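Local coordinates for protein dextranase (Pseudarthrobacter oxydans, PDB 6NZS) that hydrolyses internal alpha-1,6-glucosidic linkages of dextran as an endo-acting dextranase of glycoside hydrolase family 49, at residues 556-559 with 560-563; 377-380 with 381-384; 116-119 with 120-123; 573-576 with 577-580. All blocks are in the same frame, centred on the assembly; numbering follows the deposited sequence.

Interaction 1. Residues 556-559 with 560-563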
loop_
_atom_site.group_PDB
_atom_site.type_symbol
_atom_site.label_atom_id
_atom_site.label_comp_id
_atom_site.label_asym_id
_atom_site.label_seq_id
_atom_site.Cartn_x
_atom_site.Cartn_y
_atom_site.Cartn_z
ATOM N N VAL A 556 23.466 14.605 -4.651
ATOM C CA VAL A 556 22.730 15.292 -3.593
ATOM C C VAL A 556 22.392 16.711 -4.032
ATOM O O VAL A 556 23.250 17.445 -4.541
ATOM C CB VAL A 556 23.522 15.286 -2.276
ATOM C CG1 VAL A 556 22.794 16.107 -1.220
ATOM C CG2 VAL A 556 23.727 13.863 -1.796
ATOM N N ILE A 557 21.133 17.093 -3.832
ATOM C CA ILE A 557 20.634 18.422 -4.160
ATOM C C ILE A 557 21.009 19.386 -3.037
ATOM O O ILE A 557 20.714 19.137 -1.863
ATOM C CB ILE A 557 19.108 18.365 -4.342
ATOM C CG1 ILE A 557 18.726 17.276 -5.362
ATOM C CG2 ILE A 557 18.539 19.731 -4.694
ATOM C CD1 ILE A 557 19.492 17.344 -6.687
ATOM N N GLU A 558 21.654 20.499 -3.388
ATOM C CA GLU A 558 22.106 21.449 -2.374
ATOM C C GLU A 558 21.770 22.874 -2.793
ATOM O O GLU A 558 22.025 23.267 -3.935
ATOM C CB GLU A 558 23.618 21.335 -2.145
ATOM C CG GLU A 558 24.104 19.953 -1.737
ATOM C CD GLU A 558 25.622 19.876 -1.647
ATOM O OE1 GLU A 558 26.210 20.599 -0.817
ATOM O OE2 GLU A 558 26.231 19.100 -2.409
ATOM N N LYS A 559 21.219 23.649 -1.853
ATOM C CA LYS A 559 20.958 25.064 -2.101
ATOM C C LYS A 559 22.217 25.803 -2.536
ATOM O O LYS A 559 22.130 26.791 -3.272
ATOM C CB LYS A 559 20.399 25.706 -0.831
ATOM C CG LYS A 559 19.048 26.363 -0.979
ATOM C CD LYS A 559 18.596 26.951 0.357
ATOM C CE LYS A 559 17.283 27.685 0.225
ATOM N NZ LYS A 559 16.908 28.379 1.500
ATOM N N THR A 560 23.387 25.339 -2.106
ATOM C CA THR A 560 24.656 25.981 -2.424
ATOM C C THR A 560 25.390 25.335 -3.593
ATOM O O THR A 560 26.514 25.748 -3.903
ATOM C CB THR A 560 25.568 25.985 -1.189
ATOM O OG1 THR A 560 25.812 24.638 -0.772
ATOM C CG2 THR A 560 24.928 26.762 -0.046
ATOM N N ALA A 561 24.795 24.341 -4.253
ATOM C CA ALA A 561 25.466 23.609 -5.321
ATOM C C ALA A 561 24.915 23.908 -6.711
ATOM O O ALA A 561 25.326 23.253 -7.675
ATOM C CB ALA A 561 25.432 22.104 -5.058
ATOM N N ASP A 562 23.995 24.863 -6.847
ATOM C CA ASP A 562 23.483 25.264 -8.161
ATOM C C ASP A 562 22.856 24.096 -8.927
ATOM O O ASP A 562 22.906 24.041 -10.158
ATOM C CB ASP A 562 24.561 25.969 -8.996
ATOM C CG ASP A 562 23.981 26.807 -10.123
ATOM O OD1 ASP A 562 22.845 27.310 -9.984
ATOM O OD2 ASP A 562 24.672 26.966 -11.153
ATOM N N ASN A 563 22.246 23.148 -8.208
ATOM C CA ASN A 563 21.593 22.005 -8.839
ATOM C C ASN A 563 20.182 21.786 -8.301
ATOM O O ASN A 563 19.646 20.677 -8.420
ATOM C CB ASN A 563 22.433 20.734 -8.674
ATOM C CG ASN A 563 22.540 20.288 -7.225
ATOM O OD1 ASN A 563 22.069 20.981 -6.323
ATOM N ND2 ASN A 563 23.142 19.129 -6.995
HETATM O O HOH W 1 23.133 27.492 -5.737
#

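Interaction 2. Residues 377-380 with 381-384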
loop_
_atom_site.group_PDB
_atom_site.type_symbol
_atom_site.label_atom_id
_atom_site.label_comp_id
_atom_site.label_asym_id
_atom_site.label_seq_id
_atom_site.Cartn_x
_atom_site.Cartn_y
_atom_site.Cartn_z
ATOM N N SER A 377 -0.201 5.516 17.328
ATOM C CA SER A 377 -0.172 4.223 16.666
ATOM C C SER A 377 1.218 3.958 16.113
ATOM O O SER A 377 2.006 4.881 15.883
ATOM C CB SER A 377 -1.171 4.162 15.507
ATOM O OG SER A 377 -2.505 4.290 15.954
ATOM N N THR A 378 1.513 2.674 15.911
ATOM C CA THR A 378 2.750 2.233 15.286
ATOM C C THR A 378 2.427 1.239 14.180
ATOM O O THR A 378 1.462 0.476 14.265
ATOM C CB THR A 378 3.663 1.550 16.296
ATOM O OG1 THR A 378 3.007 0.387 16.813
ATOM C CG2 THR A 378 3.983 2.482 17.449
ATOM N N MET A 379 3.233 1.278 13.124
ATOM C CA MET A 379 3.156 0.302 12.046
ATOM C C MET A 379 4.562 -0.115 11.656
ATOM O O MET A 379 5.449 0.733 11.523
ATOM C CB MET A 379 2.435 0.865 10.817
ATOM C CG MET A 379 2.349 -0.125 9.664
ATOM S SD MET A 379 1.176 0.385 8.402
ATOM C CE MET A 379 2.118 1.653 7.532
ATOM N N LYS A 380 4.772 -1.419 11.473
ATOM C CA LYS A 380 6.067 -1.895 11.012
ATOM C C LYS A 380 5.905 -3.084 10.080
ATOM O O LYS A 380 4.987 -3.895 10.233
ATOM C CB LYS A 380 7.005 -2.249 12.172
ATOM C CG LYS A 380 6.496 -3.315 13.099
ATOM C CD LYS A 380 7.442 -3.464 14.288
ATOM C CE LYS A 380 7.013 -4.589 15.210
ATOM N NZ LYS A 380 8.174 -5.171 15.943
ATOM N N ASN A 381 6.829 -3.180 9.120
ATOM C CA ASN A 381 7.013 -4.392 8.327
ATOM C C ASN A 381 5.810 -4.668 7.434
ATOM O O ASN A 381 5.124 -5.678 7.611
ATOM C CB ASN A 381 7.305 -5.599 9.238
ATOM C CG ASN A 381 8.396 -5.315 10.263
ATOM O OD1 ASN A 381 9.334 -4.567 10.001
ATOM N ND2 ASN A 381 8.282 -5.937 11.439
ATOM N N THR A 382 5.557 -3.793 6.462
ATOM C CA THR A 382 4.337 -3.852 5.669
ATOM C C THR A 382 4.653 -3.705 4.186
ATOM O O THR A 382 5.746 -3.275 3.797
ATOM C CB THR A 382 3.357 -2.742 6.065
ATOM O OG1 THR A 382 3.980 -1.471 5.847
ATOM C CG2 THR A 382 2.945 -2.853 7.523
ATOM N N PHE A 383 3.678 -4.091 3.358
ATOM C CA PHE A 383 3.719 -3.891 1.909
ATOM C C PHE A 383 2.409 -3.251 1.483
ATOM O O PHE A 383 1.337 -3.759 1.822
ATOM C CB PHE A 383 3.893 -5.228 1.160
ATOM C CG PHE A 383 3.791 -5.088 -0.337
ATOM C CD1 PHE A 383 4.905 -4.750 -1.090
ATOM C CD2 PHE A 383 2.577 -5.265 -0.990
ATOM C CE1 PHE A 383 4.815 -4.599 -2.483
ATOM C CE2 PHE A 383 2.472 -5.106 -2.379
ATOM C CZ PHE A 383 3.591 -4.775 -3.123
ATOM N N PHE A 384 2.484 -2.154 0.728
ATOM C CA PHE A 384 1.285 -1.497 0.218
ATOM C C PHE A 384 1.363 -1.331 -1.288
ATOM O O PHE A 384 2.271 -0.667 -1.798
ATOM C CB PHE A 384 1.100 -0.112 0.837
ATOM C CG PHE A 384 0.647 -0.152 2.261
ATOM C CD1 PHE A 384 1.565 -0.239 3.292
ATOM C CD2 PHE A 384 -0.704 -0.101 2.567
ATOM C CE1 PHE A 384 1.145 -0.289 4.618
ATOM C CE2 PHE A 384 -1.144 -0.143 3.890
ATOM C CZ PHE A 384 -0.214 -0.236 4.914
HETATM O O HOH W 2 10.318 -6.118 13.708
#

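Interaction 3. Residues 116-119 with 120-123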
loop_
_atom_site.group_PDB
_atom_site.type_symbol
_atom_site.label_atom_id
_atom_site.label_comp_id
_atom_site.label_asym_id
_atom_site.label_seq_id
_atom_site.Cartn_x
_atom_site.Cartn_y
_atom_site.Cartn_z
ATOM N N ILE A 116 15.615 -8.237 -7.672
ATOM C CA ILE A 116 14.837 -8.137 -6.440
ATOM C C ILE A 116 14.657 -6.663 -6.115
ATOM O O ILE A 116 15.621 -5.890 -6.155
ATOM C CB ILE A 116 15.549 -8.855 -5.281
ATOM C CG1 ILE A 116 15.662 -10.353 -5.572
ATOM C CG2 ILE A 116 14.823 -8.607 -3.950
ATOM C CD1 ILE A 116 16.661 -11.077 -4.703
ATOM N N ARG A 117 13.425 -6.266 -5.808
ATOM C CA ARG A 117 13.172 -4.921 -5.305
ATOM C C ARG A 117 12.378 -5.064 -4.014
ATOM O O ARG A 117 11.375 -5.797 -3.991
ATOM C CB ARG A 117 12.402 -4.054 -6.304
ATOM C CG ARG A 117 13.210 -3.687 -7.552
ATOM C CD ARG A 117 12.635 -2.405 -8.210
ATOM N NE ARG A 117 13.434 -1.942 -9.353
ATOM C CZ ARG A 117 13.186 -0.856 -10.094
ATOM N NH1 ARG A 117 12.142 -0.053 -9.859
ATOM N NH2 ARG A 117 14.005 -0.568 -11.098
ATOM N N PRO A 118 12.771 -4.390 -2.918
ATOM C CA PRO A 118 13.868 -3.425 -2.752
ATOM C C PRO A 118 15.254 -3.945 -3.178
ATOM O O PRO A 118 15.669 -5.031 -2.786
ATOM C CB PRO A 118 13.842 -3.126 -1.248
ATOM C CG PRO A 118 12.406 -3.292 -0.860
ATOM C CD PRO A 118 11.944 -4.485 -1.702
ATOM N N SER A 119 15.938 -3.151 -4.006
ATOM C CA SER A 119 17.286 -3.484 -4.455
ATOM C C SER A 119 18.277 -3.536 -3.304
ATOM O O SER A 119 19.324 -4.186 -3.431
ATOM C CB SER A 119 17.751 -2.453 -5.484
ATOM O OG SER A 119 16.914 -2.499 -6.622
ATOM N N SER A 120 17.970 -2.874 -2.185
ATOM C CA SER A 120 18.825 -2.943 -1.011
ATOM C C SER A 120 18.876 -4.342 -0.411
ATOM O O SER A 120 19.777 -4.614 0.390
ATOM C CB SER A 120 18.354 -1.927 0.035
ATOM O OG SER A 120 17.038 -2.225 0.484
ATOM N N TYR A 121 17.934 -5.225 -0.764
ATOM C CA TYR A 121 17.971 -6.625 -0.322
ATOM C C TYR A 121 18.862 -7.364 -1.303
ATOM O O TYR A 121 18.407 -7.923 -2.306
ATOM C CB TYR A 121 16.593 -7.276 -0.321
ATOM C CG TYR A 121 15.511 -6.601 0.475
ATOM C CD1 TYR A 121 15.794 -5.602 1.399
ATOM C CD2 TYR A 121 14.192 -6.984 0.309
ATOM C CE1 TYR A 121 14.775 -4.990 2.105
ATOM C CE2 TYR A 121 13.180 -6.388 1.009
ATOM C CZ TYR A 121 13.471 -5.399 1.904
ATOM O OH TYR A 121 12.450 -4.801 2.584
ATOM N N ASN A 122 20.149 -7.383 -1.005
ATOM C CA ASN A 122 21.119 -8.011 -1.892
ATOM C C ASN A 122 21.153 -9.526 -1.657
ATOM O O ASN A 122 22.176 -10.110 -1.316
ATOM C CB ASN A 122 22.473 -7.347 -1.673
ATOM C CG ASN A 122 23.523 -7.817 -2.656
ATOM O OD1 ASN A 122 23.222 -8.095 -3.821
ATOM N ND2 ASN A 122 24.770 -7.893 -2.200
ATOM N N PHE A 123 19.992 -10.165 -1.838
ATOM C CA PHE A 123 19.889 -11.602 -1.610
ATOM C C PHE A 123 20.756 -12.369 -2.601
ATOM O O PHE A 123 20.850 -12.009 -3.781
ATOM C CB PHE A 123 18.456 -12.085 -1.816
ATOM C CG PHE A 123 17.454 -11.531 -0.841
ATOM C CD1 PHE A 123 17.809 -11.153 0.442
ATOM C CD2 PHE A 123 16.126 -11.426 -1.220
ATOM C CE1 PHE A 123 16.839 -10.656 1.326
ATOM C CE2 PHE A 123 15.171 -10.944 -0.351
ATOM C CZ PHE A 123 15.525 -10.566 0.920
#

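Interaction 4. Residues 573-576 with 577-580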
loop_
_atom_site.group_PDB
_atom_site.type_symbol
_atom_site.label_atom_id
_atom_site.label_comp_id
_atom_site.label_asym_id
_atom_site.label_seq_id
_atom_site.Cartn_x
_atom_site.Cartn_y
_atom_site.Cartn_z
ATOM N N GLY A 573 10.737 24.134 -7.125
ATOM C CA GLY A 573 10.060 25.357 -7.524
ATOM C C GLY A 573 9.263 25.968 -6.385
ATOM O O GLY A 573 8.143 26.450 -6.574
ATOM N N PHE A 574 9.844 25.928 -5.190
ATOM C CA PHE A 574 9.213 26.512 -4.013
ATOM C C PHE A 574 9.041 28.019 -4.208
ATOM O O PHE A 574 9.835 28.672 -4.891
ATOM C CB PHE A 574 10.105 26.258 -2.794
ATOM C CG PHE A 574 10.234 24.791 -2.396
ATOM C CD1 PHE A 574 9.434 23.801 -2.965
ATOM C CD2 PHE A 574 11.153 24.422 -1.424
ATOM C CE1 PHE A 574 9.563 22.469 -2.569
ATOM C CE2 PHE A 574 11.297 23.103 -1.032
ATOM C CZ PHE A 574 10.494 22.120 -1.606
ATOM N N ASP A 575 7.990 28.579 -3.607
ATOM C CA ASP A 575 7.734 30.011 -3.757
ATOM C C ASP A 575 8.905 30.822 -3.213
ATOM O O ASP A 575 9.473 30.503 -2.166
ATOM C CB ASP A 575 6.472 30.418 -2.989
ATOM C CG ASP A 575 5.186 29.944 -3.642
ATOM O OD1 ASP A 575 5.223 29.228 -4.665
ATOM O OD2 ASP A 575 4.111 30.277 -3.099
ATOM N N GLY A 576 9.266 31.888 -3.935
ATOM C CA GLY A 576 10.380 32.717 -3.505
ATOM C C GLY A 576 10.191 33.310 -2.121
ATOM O O GLY A 576 11.159 33.455 -1.372
ATOM N N GLU A 577 8.949 33.633 -1.753
ATOM C CA GLU A 577 8.694 34.193 -0.428
ATOM C C GLU A 577 9.030 33.213 0.687
ATOM O O GLU A 577 9.164 33.626 1.842
ATOM C CB GLU A 577 7.245 34.677 -0.302
ATOM C CG GLU A 577 6.196 33.578 -0.173
ATOM C CD GLU A 577 4.798 34.128 0.059
ATOM O OE1 GLU A 577 4.637 35.369 0.085
ATOM O OE2 GLU A 577 3.850 33.331 0.211
ATOM N N ASN A 578 9.179 31.928 0.372
ATOM C CA ASN A 578 9.475 30.909 1.367
ATOM C C ASN A 578 10.942 30.513 1.389
ATOM O O ASN A 578 11.289 29.508 2.021
ATOM C CB ASN A 578 8.587 29.684 1.138
ATOM C CG ASN A 578 7.120 30.015 1.242
ATOM O OD1 ASN A 578 6.723 30.854 2.056
ATOM N ND2 ASN A 578 6.300 29.378 0.416
ATOM N N TRP A 579 11.811 31.295 0.737
ATOM C CA TRP A 579 13.234 30.976 0.659
ATOM C C TRP A 579 13.822 30.615 2.016
ATOM O O TRP A 579 14.546 29.624 2.148
ATOM C CB TRP A 579 13.994 32.156 0.049
ATOM C CG TRP A 579 15.472 31.934 -0.039
ATOM C CD1 TRP A 579 16.436 32.454 0.782
ATOM C CD2 TRP A 579 16.161 31.130 -1.001
ATOM N NE1 TRP A 579 17.679 32.020 0.388
ATOM C CE2 TRP A 579 17.538 31.210 -0.710
ATOM C CE3 TRP A 579 15.745 30.353 -2.087
ATOM C CZ2 TRP A 579 18.499 30.542 -1.463
ATOM C CZ3 TRP A 579 16.697 29.691 -2.831
ATOM C CH2 TRP A 579 18.059 29.785 -2.516
ATOM N N ASN A 580 13.518 31.405 3.046
ATOM C CA ASN A 580 14.139 31.142 4.339
ATOM C C ASN A 580 13.420 30.068 5.146
ATOM O O ASN A 580 13.848 29.764 6.266
ATOM C CB ASN A 580 14.286 32.441 5.129
ATOM C CG ASN A 580 15.397 33.302 4.588
ATOM O OD1 ASN A 580 16.477 32.801 4.271
ATOM N ND2 ASN A 580 15.141 34.595 4.459
HETATM O O HOH W 3 3.717 30.721 -0.461
#

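Interaction 1. Residues 556-559 with 560-563
Asn563 reaches back over the turn and holds the chain before it with both ends of its carboxamide. Asn563 ND2 donates to Val556 O at 3.0 Å, an oxygen close to the plane of the Asn563 amide. Asn563 OD1 accepts from Glu558 N at 3.0 Å, nearly straight at 176°, in the plane of the side-chain carbonyl and on a lone pair. Because CG stands between the backbone N and the carbonyl carbon (chi1 66°), the amide is laid along residues 556-558, and bonds at both ends fix its flip. Glu555 OE2 takes a further bond from ND2. This is the tight, buried side, where Ile557 CD1 comes within 3.8 Å of Asn563 O. Glu558 to Ala561 form a type I beta turn, closed by Ala561 N to Glu558 O at 3.0 Å. The first and last residues of the turn also touch, Glu558 CB to Ala561 CB at 3.5 Å. The other side is loose: Thr560 and Asp562 are exposed, and a water accepts a weak bond from Asp562 N while donating to Lys559 O at 2.8 Å. The side chain of Asp562 bonds through OD1 to Gln568 NE2. The turn follows strand 555-556, which pairs antiparallel with strand 545-552, and Lys559 extends from it to the carbonyls of Trp579 and Trp582, the latter in strand 582-585.

Interaction 2. Residues 377-380 with 381-384
Met379 and Phe384 approach from opposite directions across the inside of a corner, where strand 377-380 gives way to the next strand at Asn381. Met379 sends CG anti to its backbone N (chi1 179°) and stays extended through chi2. The bend at chi3 (77°) then swings the methyl CE of Met379 to Phe384 CE1 at 3.6 Å. Met379 SD lies at the edge of the Phe384 ring, 4.9 Å from its centroid, a Met-aromatic contact. Thr382 fills the angle between them: its methyl CG2 packs on Met379 CG at 3.5 Å, the two side chains crossing at about a right angle, and is equally near Lys380 O. With OG1 between backbone N and carbonyl carbon, CG2 is the branch beside the N, turned back to the preceding strand. On the outer side Lys380 and Asn381 run side by side, Asn381 ND2 lying 3.6 Å from Lys380 CG. One water accepts from both, from Lys380 NZ at 3.2 Å and from Asn381 ND2 at 3.1 Å. Asn381 itself takes a left-handed backbone conformation, and its OD1 accepts from Asn402 ND2. A leucine here would probably leave Asn402 ND2 without this acceptor, take from the water its link to residue 381, and make the left-handed corner harder to hold. The strand directions change by 84° at this corner of the beta-solenoid, and its two arms pair in parallel with strands 351-361 and 398-407 of the adjacent coils.

Interaction 3. Residues 116-119 with 120-123
A type I beta turn, Pro118 to Tyr121, follows strand 114-117 in the N-terminal Ig-like domain, and the proline that opens it packs its CB-CG-CD side on the ring of the tyrosine that closes it. The turn bond runs from Tyr121 N to Pro118 O at 3.0 Å, with the N-H above the carbonyl plane. Pro118, preceded by a cis peptide bond, sets CB over the centre of the Tyr121 ring, 3.8 Å from the centroid and 7° off the normal, a CH-pi contact. CG lies over the same face near CZ, while Pro118 CD, past the rim, reaches Tyr121 CE2 at 3.5 Å. Tyr121 can lie alongside because its CG stands beside the backbone N (chi1 -56°). Replacing Tyr121 by an alanine would probably strip the proline of its aromatic cover and open a gap beside Tyr144, whose ring meets Tyr121 edge-to-face. Farther along, Ile116 CD1 touches Phe123 CD2 at 3.5 Å, the two side chains crossing at about a right angle, and Tyr121 CB sits 3.6 Å above one face of the Phe123 ring, toward its rim. Ser119, at the exposed bend, bonds through OG to Glu482. Phe146 of the antiparallel partner strand 144-150 backs Ile116, Pro118 and Tyr121; Pro118 also packs on solenoid strand 423-435, and both turn ends touch Val404 in strand 398-407.

Interaction 4. Residues 573-576 with 577-580
Glu577 and Asp575 meet through a water: it donates to Glu577 OE2 at 2.7 Å and to Asp575 OD2 at 2.7 Å. Those two carboxylate oxygens, Glu577 OE2 and Asp575 OD2, stand 4.5 Å apart, a like-charge pair that the water probably softens, helped by a salt bridge from each carboxylate, Glu577 to Lys532 and Asp575 to Lys523. Glu577 gets there with CG between its backbone N and carbonyl carbon (chi1 74°), followed by an extended chain. Asn578 comes next. Its backbone N donates to Asp575 O at 2.9 Å, and its side chain turns back to the same residue, ND2 lying 3.6 Å from Asp575 CB. Asn578 ND2 also donates to the shared water at 3.0 Å and to Leu522 O, so two bonds grip the ND2 of this buried residue. Trp579 then donates its backbone N to Gly576 O at 3.1 Å, with CB resting 3.4 Å from that oxygen, while the indole leads away to Trp564, Trp582 and the ammonium group of Lys559. In both backbone bonds the N-H comes from above the carbonyl plane, 52° out of it at Asp575 and 60° at Gly576. Successive bonds from residue i+3 back to i are the signature of a 3-10 helix, here a short turn on the surface near the C-terminal end, pinned to strand 521-524 of the beta-solenoid by way of Leu522 and Lys523.

In the fold
From the N terminus, interaction 3 comes first, turning the chain after strand 114-117 of the Ig-like domain and facing the solenoid. Interaction 2 follows, at a corner between two strands of a solenoid coil; its nearest atoms lie about 7 Å from those of interaction 3, and strand 398-407 touches both. Interactions 1 and 4 come last, both in the loop between strands 555-556 and 582-585, with centres about 15 Å apart, and Lys559 NZ joins them at Trp579 O. All four lie in series, none nested or crossed: interactions 1 and 3 each close a beta turn, interaction 4 winds a 3-10 turn, and interaction 2 packs a corner without closing a loop.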